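PDB 4GYI: Rio2 kinase from Chaetomium thermophilum, which is an atypical RIO-family kinase with an ATPase-dependent role on the evolving pre-40S ribosomal subunit and probably also phosphorylates protein serine or threonine. Local coordinates for residues N29-P34 / R147-W152; A216-L221 / G229-F234. All coordinates share one frame; numbering follows the deposited sequence.

Interaction 1 (N29-P34 / R147-W152)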
ATOM      1  N   ASN A  29      -4.764  -8.777  21.469  1.00 94.67           N
ATOM      2  CA  ASN A  29      -4.874 -10.218  21.688  1.00 90.79           C
ATOM      3  C   ASN A  29      -6.145 -10.799  21.074  1.00 93.96           C
ATOM      4  O   ASN A  29      -6.079 -11.593  20.137  1.00101.97           O
ATOM      5  CB  ASN A  29      -4.778 -10.562  23.176  1.00 87.17           C
ATOM      6  N   HIS A  30      -7.302 -10.394  21.590  1.00 90.24           N
ATOM      7  CA  HIS A  30      -8.574 -10.923  21.098  1.00 84.06           C
ATOM      8  C   HIS A  30      -9.348  -9.905  20.268  1.00 75.19           C
ATOM      9  O   HIS A  30      -9.171  -8.701  20.426  1.00 75.53           O
ATOM     10  CB  HIS A  30      -9.431 -11.438  22.259  1.00 88.85           C
ATOM     11  CG  HIS A  30      -8.950 -12.738  22.832  1.00100.14           C
ATOM     12  ND1 HIS A  30      -7.698 -13.253  22.566  1.00 99.54           N
ATOM     13  CD2 HIS A  30      -9.557 -13.633  23.647  1.00104.57           C
ATOM     14  CE1 HIS A  30      -7.552 -14.403  23.199  1.00101.85           C
ATOM     15  NE2 HIS A  30      -8.665 -14.658  23.862  1.00105.69           N
ATOM     16  N   GLU A  31     -10.222 -10.398  19.397  1.00 63.92           N
ATOM     17  CA  GLU A  31     -10.972  -9.540  18.476  1.00 72.53           C
ATOM     18  C   GLU A  31     -12.101  -8.731  19.131  1.00 67.10           C
ATOM     19  O   GLU A  31     -12.349  -7.579  18.762  1.00 59.80           O
ATOM     20  CB  GLU A  31     -11.533 -10.376  17.326  1.00 83.34           C
ATOM     21  CG  GLU A  31     -12.505  -9.624  16.436  1.00 86.81           C
ATOM     22  CD  GLU A  31     -12.136  -9.725  14.974  1.00 81.96           C
ATOM     23  OE1 GLU A  31     -11.030 -10.229  14.683  1.00 69.64           O
ATOM     24  OE2 GLU A  31     -12.950  -9.304  14.124  1.00 88.54           O
ATOM     25  N   ILE A  32     -12.802  -9.343  20.080  1.00 57.10           N
ATOM     26  CA  ILE A  32     -13.820  -8.637  20.838  1.00 56.27           C
ATOM     27  C   ILE A  32     -13.165  -8.119  22.096  1.00 57.83           C
ATOM     28  O   ILE A  32     -12.481  -8.866  22.798  1.00 64.54           O
ATOM     29  CB  ILE A  32     -14.999  -9.545  21.223  1.00 62.79           C
ATOM     30  CG1 ILE A  32     -15.709 -10.061  19.972  1.00 65.92           C
ATOM     31  CG2 ILE A  32     -15.987  -8.803  22.124  1.00 60.04           C
ATOM     32  CD1 ILE A  32     -16.648 -11.227  20.249  1.00 73.39           C
ATOM     33  N   VAL A  33     -13.355  -6.833  22.369  1.00 47.00           N
ATOM     34  CA  VAL A  33     -12.798  -6.235  23.563  1.00 48.87           C
ATOM     35  C   VAL A  33     -13.930  -5.914  24.517  1.00 54.64           C
ATOM     36  O   VAL A  33     -14.738  -5.029  24.232  1.00 53.26           O
ATOM     37  CB  VAL A  33     -12.031  -4.948  23.249  1.00 47.61           C
ATOM     38  CG1 VAL A  33     -11.290  -4.483  24.488  1.00 50.99           C
ATOM     39  CG2 VAL A  33     -11.058  -5.186  22.136  1.00 45.26           C
ATOM     40  N   PRO A  34     -14.006  -6.651  25.642  1.00 54.12           N
ATOM     41  CA  PRO A  34     -15.084  -6.432  26.616  1.00 50.77           C
ATOM     42  C   PRO A  34     -15.150  -4.989  27.104  1.00 52.93           C
ATOM     43  O   PRO A  34     -14.118  -4.341  27.288  1.00 51.52           O
ATOM     44  CB  PRO A  34     -14.742  -7.389  27.769  1.00 55.18           C
ATOM     45  CG  PRO A  34     -13.400  -7.982  27.439  1.00 65.08           C
ATOM     46  CD  PRO A  34     -13.194  -7.834  25.968  1.00 59.00           C
ATOM     47  N   ARG A 147     -11.250 -15.094   6.858  1.00 35.78           N
ATOM     48  CA  ARG A 147     -10.446 -14.506   7.923  1.00 36.26           C
ATOM     49  C   ARG A 147     -11.291 -13.536   8.725  1.00 30.46           C
ATOM     50  O   ARG A 147     -12.236 -12.961   8.202  1.00 36.87           O
ATOM     51  CB  ARG A 147      -9.231 -13.770   7.341  1.00 28.38           C
ATOM     52  CG  ARG A 147      -8.243 -14.697   6.688  1.00 37.82           C
ATOM     53  CD  ARG A 147      -7.141 -13.930   6.056  1.00 26.36           C
ATOM     54  NE  ARG A 147      -6.664 -14.541   4.823  1.00 38.52           N
ATOM     55  CZ  ARG A 147      -5.422 -14.945   4.642  1.00 38.29           C
ATOM     56  NH1 ARG A 147      -4.555 -14.842   5.642  1.00 62.46           N
ATOM     57  NH2 ARG A 147      -5.042 -15.446   3.480  1.00 34.58           N
ATOM     58  N   SER A 148     -10.934 -13.335   9.989  1.00 37.33           N
ATOM     59  CA  SER A 148     -11.616 -12.344  10.802  1.00 36.50           C
ATOM     60  C   SER A 148     -11.185 -10.948  10.393  1.00 39.42           C
ATOM     61  O   SER A 148     -10.200 -10.765   9.660  1.00 35.65           O
ATOM     62  CB  SER A 148     -11.268 -12.523  12.270  1.00 42.75           C
ATOM     63  OG  SER A 148      -9.945 -12.081  12.490  1.00 43.52           O
ATOM     64  N   THR A 149     -11.931  -9.972  10.885  1.00 34.85           N
ATOM     65  CA  THR A 149     -11.669  -8.560  10.634  1.00 43.76           C
ATOM     66  C   THR A 149     -10.271  -8.163  11.105  1.00 39.02           C
ATOM     67  O   THR A 149      -9.529  -7.472  10.392  1.00 32.94           O
ATOM     68  CB  THR A 149     -12.737  -7.684  11.341  1.00 52.25           C
ATOM     69  OG1 THR A 149     -13.990  -7.841  10.667  1.00 53.39           O
ATOM     70  CG2 THR A 149     -12.358  -6.227  11.311  1.00 49.40           C
ATOM     71  N   GLY A 150      -9.910  -8.627  12.299  1.00 39.58           N
ATOM     72  CA  GLY A 150      -8.605  -8.357  12.865  1.00 34.57           C
ATOM     73  C   GLY A 150      -7.499  -8.951  12.011  1.00 35.39           C
ATOM     74  O   GLY A 150      -6.434  -8.365  11.886  1.00 31.37           O
ATOM     75  N   SER A 151      -7.737 -10.108  11.408  1.00 34.81           N
ATOM     76  CA  SER A 151      -6.708 -10.705  10.552  1.00 27.70           C
ATOM     77  C   SER A 151      -6.478  -9.878   9.291  1.00 27.37           C
ATOM     78  O   SER A 151      -5.330  -9.637   8.917  1.00 28.30           O
ATOM     79  CB  SER A 151      -7.026 -12.157  10.184  1.00 34.38           C
ATOM     80  OG  SER A 151      -7.179 -12.954  11.343  1.00 43.60           O
ATOM     81  N   TRP A 152      -7.548  -9.430   8.636  1.00 26.99           N
ATOM     82  CA  TRP A 152      -7.375  -8.576   7.447  1.00 32.21           C
ATOM     83  C   TRP A 152      -6.667  -7.265   7.767  1.00 30.01           C
ATOM     84  O   TRP A 152      -5.830  -6.805   7.003  1.00 29.20           O
ATOM     85  CB  TRP A 152      -8.703  -8.290   6.744  1.00 29.87           C
ATOM     86  CG  TRP A 152      -9.279  -9.488   6.037  1.00 24.51           C
ATOM     87  CD1 TRP A 152     -10.487 -10.062   6.271  1.00 28.20           C
ATOM     88  CD2 TRP A 152      -8.659 -10.258   4.998  1.00 18.49           C
ATOM     89  NE1 TRP A 152     -10.668 -11.135   5.433  1.00 31.25           N
ATOM     90  CE2 TRP A 152      -9.563 -11.273   4.636  1.00 24.16           C
ATOM     91  CE3 TRP A 152      -7.431 -10.188   4.337  1.00 20.05           C
ATOM     92  CZ2 TRP A 152      -9.274 -12.230   3.644  1.00 24.75           C
ATOM     93  CZ3 TRP A 152      -7.148 -11.137   3.342  1.00 28.57           C
ATOM     94  CH2 TRP A 152      -8.062 -12.145   3.017  1.00 24.34           C
TER
HETATM   95  O   HOH W   1     -14.237 -11.144  12.250  1.00 64.05           O
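Glu31 sends its carboxylate into the first turn of helix 149-172. CG lies anti to the backbone N (chi1 171°), and the chain then bends at chi2. The bend brings the carboxylate to the first backbone N-H groups of the helix. Gly150 N donates to Glu31 OE1 at 3.1 Å, with an N-H...O angle of 148°. The N-H reaches OE1 from above the carboxylate plane, 36° out of it.

This is the close side of the contact. Ser148 OG lies 3.1 Å from Glu31 OE1, but its proton has a second candidate acceptor. Ser148 OG and Ser151 OG share a hydrogen bond of 3.1 Å, in which either may be the donor. Gly150 fits for want of a side chain, since a CB there would clash with Glu31 OE1. The other oxygen sits beside a carbon: Glu31 OE2 is 3.2 Å from Thr149 CB. The side chains of Glu31 and Thr149 cross at about a right angle.

The other side is looser and wet. One water donates a hydrogen bond to Glu31 OE2 at 2.9 Å and accepts from Thr149 N at 2.9 Å. Protein and water thus share the amides at the helix start. All the touching residues are partly exposed, so this is a surface contact. Arg76, on strand 75-77, touches both Glu31 and Thr149.

The backbone N-H groups and the helix dipole would be expected to favour the carboxylate's negative charge. With an alanine in place of Glu31, Gly150 N would probably lose this acceptor and the bridging water one of its anchors. Ser148 is the N-cap of the helix; Glu31, remote in sequence, adds a carboxylate next to it. The result is a helix N-terminus binding an acidic side chain, here joining the Rio2 N-terminal domain, of the helix-turn-helix clan, to the RIO kinase domain.

Interaction 2 (A216-L221 / G229-F234)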
ATOM      1  N   ALA A 216      15.747  -2.115 -18.499  1.00 38.04           N
ATOM      2  CA  ALA A 216      16.846  -1.714 -17.619  1.00 34.31           C
ATOM      3  C   ALA A 216      16.376  -1.620 -16.150  1.00 36.76           C
ATOM      4  O   ALA A 216      17.086  -2.040 -15.235  1.00 40.19           O
ATOM      5  CB  ALA A 216      17.505  -0.386 -18.094  1.00 36.64           C
ATOM      6  N   LEU A 217      15.170  -1.103 -15.922  1.00 39.35           N
ATOM      7  CA  LEU A 217      14.634  -1.065 -14.560  1.00 42.64           C
ATOM      8  C   LEU A 217      14.501  -2.452 -13.919  1.00 30.38           C
ATOM      9  O   LEU A 217      14.855  -2.632 -12.757  1.00 33.95           O
ATOM     10  CB  LEU A 217      13.284  -0.343 -14.494  1.00 37.44           C
ATOM     11  CG  LEU A 217      13.346   1.172 -14.373  1.00 47.99           C
ATOM     12  CD1 LEU A 217      11.946   1.741 -14.303  1.00 39.26           C
ATOM     13  CD2 LEU A 217      14.161   1.569 -13.158  1.00 45.13           C
ATOM     14  N   ILE A 218      13.969  -3.416 -14.659  1.00 32.23           N
ATOM     15  CA  ILE A 218      13.806  -4.764 -14.107  1.00 30.86           C
ATOM     16  C   ILE A 218      15.162  -5.364 -13.786  1.00 33.39           C
ATOM     17  O   ILE A 218      15.342  -5.975 -12.735  1.00 35.84           O
ATOM     18  CB  ILE A 218      13.090  -5.685 -15.072  1.00 36.20           C
ATOM     19  CG1 ILE A 218      11.637  -5.246 -15.218  1.00 31.83           C
ATOM     20  CG2 ILE A 218      13.188  -7.152 -14.590  1.00 32.08           C
ATOM     21  CD1 ILE A 218      10.958  -5.834 -16.446  1.00 32.27           C
ATOM     22  N   LEU A 219      16.121  -5.155 -14.688  1.00 37.18           N
ATOM     23  CA  LEU A 219      17.476  -5.622 -14.472  1.00 43.70           C
ATOM     24  C   LEU A 219      18.152  -4.852 -13.337  1.00 43.40           C
ATOM     25  O   LEU A 219      18.859  -5.442 -12.530  1.00 41.66           O
ATOM     26  CB  LEU A 219      18.297  -5.548 -15.759  1.00 36.99           C
ATOM     27  CG  LEU A 219      17.794  -6.459 -16.889  1.00 45.99           C
ATOM     28  CD1 LEU A 219      18.682  -6.345 -18.133  1.00 41.25           C
ATOM     29  CD2 LEU A 219      17.701  -7.919 -16.443  1.00 44.71           C
ATOM     30  N   ARG A 220      17.922  -3.546 -13.249  1.00 39.69           N
ATOM     31  CA  ARG A 220      18.506  -2.788 -12.141  1.00 36.33           C
ATOM     32  C   ARG A 220      17.954  -3.268 -10.803  1.00 37.28           C
ATOM     33  O   ARG A 220      18.714  -3.453  -9.847  1.00 43.64           O
ATOM     34  CB  ARG A 220      18.302  -1.276 -12.293  1.00 38.10           C
ATOM     35  CG  ARG A 220      19.012  -0.482 -11.202  1.00 38.67           C
ATOM     36  CD  ARG A 220      18.927   1.035 -11.399  1.00 38.26           C
ATOM     37  NE  ARG A 220      19.581   1.717 -10.282  1.00 51.25           N
ATOM     38  CZ  ARG A 220      19.291   2.946  -9.849  1.00 58.47           C
ATOM     39  NH1 ARG A 220      18.348   3.686 -10.437  1.00 39.55           N
ATOM     40  NH2 ARG A 220      19.961   3.438  -8.814  1.00 63.54           N
ATOM     41  N   LEU A 221      16.635  -3.465 -10.731  1.00 31.33           N
ATOM     42  CA  LEU A 221      16.023  -4.030  -9.529  1.00 26.10           C
ATOM     43  C   LEU A 221      16.677  -5.368  -9.161  1.00 34.91           C
ATOM     44  O   LEU A 221      17.043  -5.588  -8.007  1.00 39.64           O
ATOM     45  CB  LEU A 221      14.518  -4.210  -9.711  1.00 31.90           C
ATOM     46  CG  LEU A 221      13.586  -3.004  -9.547  1.00 35.71           C
ATOM     47  CD1 LEU A 221      12.190  -3.391  -9.974  1.00 44.70           C
ATOM     48  CD2 LEU A 221      13.554  -2.504  -8.102  1.00 30.08           C
ATOM     49  N   GLY A 229       7.253  -7.970  -9.095  1.00 26.88           N
ATOM     50  CA  GLY A 229       6.195  -8.955  -8.917  1.00 25.39           C
ATOM     51  C   GLY A 229       4.834  -8.514  -9.449  1.00 30.67           C
ATOM     52  O   GLY A 229       3.911  -9.320  -9.554  1.00 32.84           O
ATOM     53  N   ASP A 230       4.695  -7.235  -9.782  1.00 29.36           N
ATOM     54  CA  ASP A 230       3.451  -6.762 -10.391  1.00 31.08           C
ATOM     55  C   ASP A 230       3.788  -5.617 -11.358  1.00 36.96           C
ATOM     56  O   ASP A 230       3.168  -4.553 -11.342  1.00 26.69           O
ATOM     57  CB  ASP A 230       2.469  -6.335  -9.293  1.00 31.94           C
ATOM     58  CG  ASP A 230       1.069  -6.109  -9.818  1.00 49.07           C
ATOM     59  OD1 ASP A 230       0.776  -6.614 -10.926  1.00 43.79           O
ATOM     60  OD2 ASP A 230       0.278  -5.418  -9.128  1.00 51.91           O
ATOM     61  N   PHE A 231       4.806  -5.859 -12.185  1.00 32.25           N
ATOM     62  CA  PHE A 231       5.413  -4.843 -13.025  1.00 33.45           C
ATOM     63  C   PHE A 231       4.631  -4.812 -14.329  1.00 42.72           C
ATOM     64  O   PHE A 231       4.824  -5.653 -15.201  1.00 50.82           O
ATOM     65  CB  PHE A 231       6.895  -5.196 -13.264  1.00 34.70           C
ATOM     66  CG  PHE A 231       7.749  -4.042 -13.757  1.00 37.13           C
ATOM     67  CD1 PHE A 231       8.429  -3.231 -12.862  1.00 37.29           C
ATOM     68  CD2 PHE A 231       7.908  -3.802 -15.114  1.00 38.98           C
ATOM     69  CE1 PHE A 231       9.237  -2.180 -13.311  1.00 42.21           C
ATOM     70  CE2 PHE A 231       8.707  -2.758 -15.568  1.00 33.65           C
ATOM     71  CZ  PHE A 231       9.374  -1.940 -14.661  1.00 32.35           C
ATOM     72  N   ASN A 232       3.722  -3.853 -14.437  1.00 34.30           N
ATOM     73  CA  ASN A 232       2.834  -3.762 -15.580  1.00 35.14           C
ATOM     74  C   ASN A 232       2.400  -2.317 -15.779  1.00 30.76           C
ATOM     75  O   ASN A 232       2.889  -1.424 -15.097  1.00 33.79           O
ATOM     76  CB  ASN A 232       1.633  -4.697 -15.411  1.00 34.26           C
ATOM     77  CG  ASN A 232       0.841  -4.407 -14.159  1.00 45.19           C
ATOM     78  OD1 ASN A 232       0.527  -3.257 -13.864  1.00 36.75           O
ATOM     79  ND2 ASN A 232       0.527  -5.450 -13.402  1.00 54.89           N
ATOM     80  N   GLU A 233       1.479  -2.097 -16.707  1.00 25.80           N
ATOM     81  CA  GLU A 233       1.199  -0.758 -17.200  1.00 26.22           C
ATOM     82  C   GLU A 233       0.359   0.066 -16.213  1.00 34.23           C
ATOM     83  O   GLU A 233       0.095   1.243 -16.455  1.00 32.06           O
ATOM     84  CB  GLU A 233       0.524  -0.816 -18.578  1.00 28.71           C
ATOM     85  CG  GLU A 233      -0.874  -1.475 -18.576  1.00 49.80           C
ATOM     86  CD  GLU A 233      -0.829  -2.979 -18.845  1.00 56.78           C
ATOM     87  OE1 GLU A 233       0.263  -3.587 -18.730  1.00 48.95           O
ATOM     88  OE2 GLU A 233      -1.888  -3.553 -19.183  1.00 58.38           O
ATOM     89  N   PHE A 234      -0.047  -0.562 -15.109  1.00 35.07           N
ATOM     90  CA  PHE A 234      -0.756   0.115 -14.022  1.00 32.47           C
ATOM     91  C   PHE A 234       0.182   0.578 -12.923  1.00 32.31           C
ATOM     92  O   PHE A 234      -0.160   1.480 -12.169  1.00 37.97           O
ATOM     93  CB  PHE A 234      -1.819  -0.795 -13.404  1.00 37.43           C
ATOM     94  CG  PHE A 234      -2.841  -1.277 -14.388  1.00 45.23           C
ATOM     95  CD1 PHE A 234      -3.911  -0.473 -14.737  1.00 47.72           C
ATOM     96  CD2 PHE A 234      -2.716  -2.532 -14.981  1.00 44.54           C
ATOM     97  CE1 PHE A 234      -4.862  -0.911 -15.656  1.00 56.46           C
ATOM     98  CE2 PHE A 234      -3.651  -2.978 -15.903  1.00 53.54           C
ATOM     99  CZ  PHE A 234      -4.731  -2.162 -16.244  1.00 52.20           C
TER
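Phe231 packs its ring against Ile218 and Leu217 of helix 207-223. It belongs to the catalytic loop of the protein kinase fold, which here runs from His228 through Gly229 and Asp230 to Asn235. The helix lies just before this loop in the chain, in the C-terminal lobe.

The Phe231 side chain can be followed outward. CB leaves the loop toward the helix. CG stands anti to the backbone N (chi1 -162°), which carries the ring away from the loop. Phe231 CD2 meets Ile218 CD1 at 3.9 Å. The next atom, Phe231 CE2, is 3.9 Å from Ile218 CG1. At the tip, Phe231 CZ is 4.0 Å from Ile218 CG1 and 4.2 Å from Leu217 CB.

Ile218 CG1 lies over one face of the ring, 3.9 Å from the Phe231 centroid and 13° off the ring normal. This is a CH-pi contact. The CB of Ile218 does not point straight at the loop; it is the CG1-CD1 branch that reaches the ring. No hydrogen bond crosses between the two segments, and the three touching residues are all buried.

Ile256 of strand 250-256 touches both Phe231 and Leu217, while helix 270-289 adds Ile281 against Phe231 and Asp277, which accepts from the backbone N of Gly229 and Phe231, so this helix helps to hold the loop in place.

Beyond Phe231 the loop turns toward the ligand: Asp230 O accepts from Asn235 ND2 of the magnesium-binding Asn235, and Phe234 O is hydrogen-bonded to the ADP ribose. Between Asn232 and Phe234 the loop makes an Asx turn: Phe234 N donates to Asn232 OD1 at 3.0 Å, with an N-H...O angle of 152°.

Interaction 1 and interaction 2 lie on opposite sides of the chain's centre. Their centres are 36 Å apart, and their nearest atoms are about 16 Å apart, so they do not touch. In sequence, interaction 1 closes before interaction 2 opens. The first is polar, partly wet and at the surface; the second is apolar and buried. Interaction 1 lies away from the annotated sites. Interaction 2 is near the active site: the Phe231 side chain is about 10 Å from the bound magnesium and about 11 Å from ADP. In the same loop, Asp230 lies near the phosphorylated aspartate at position 258.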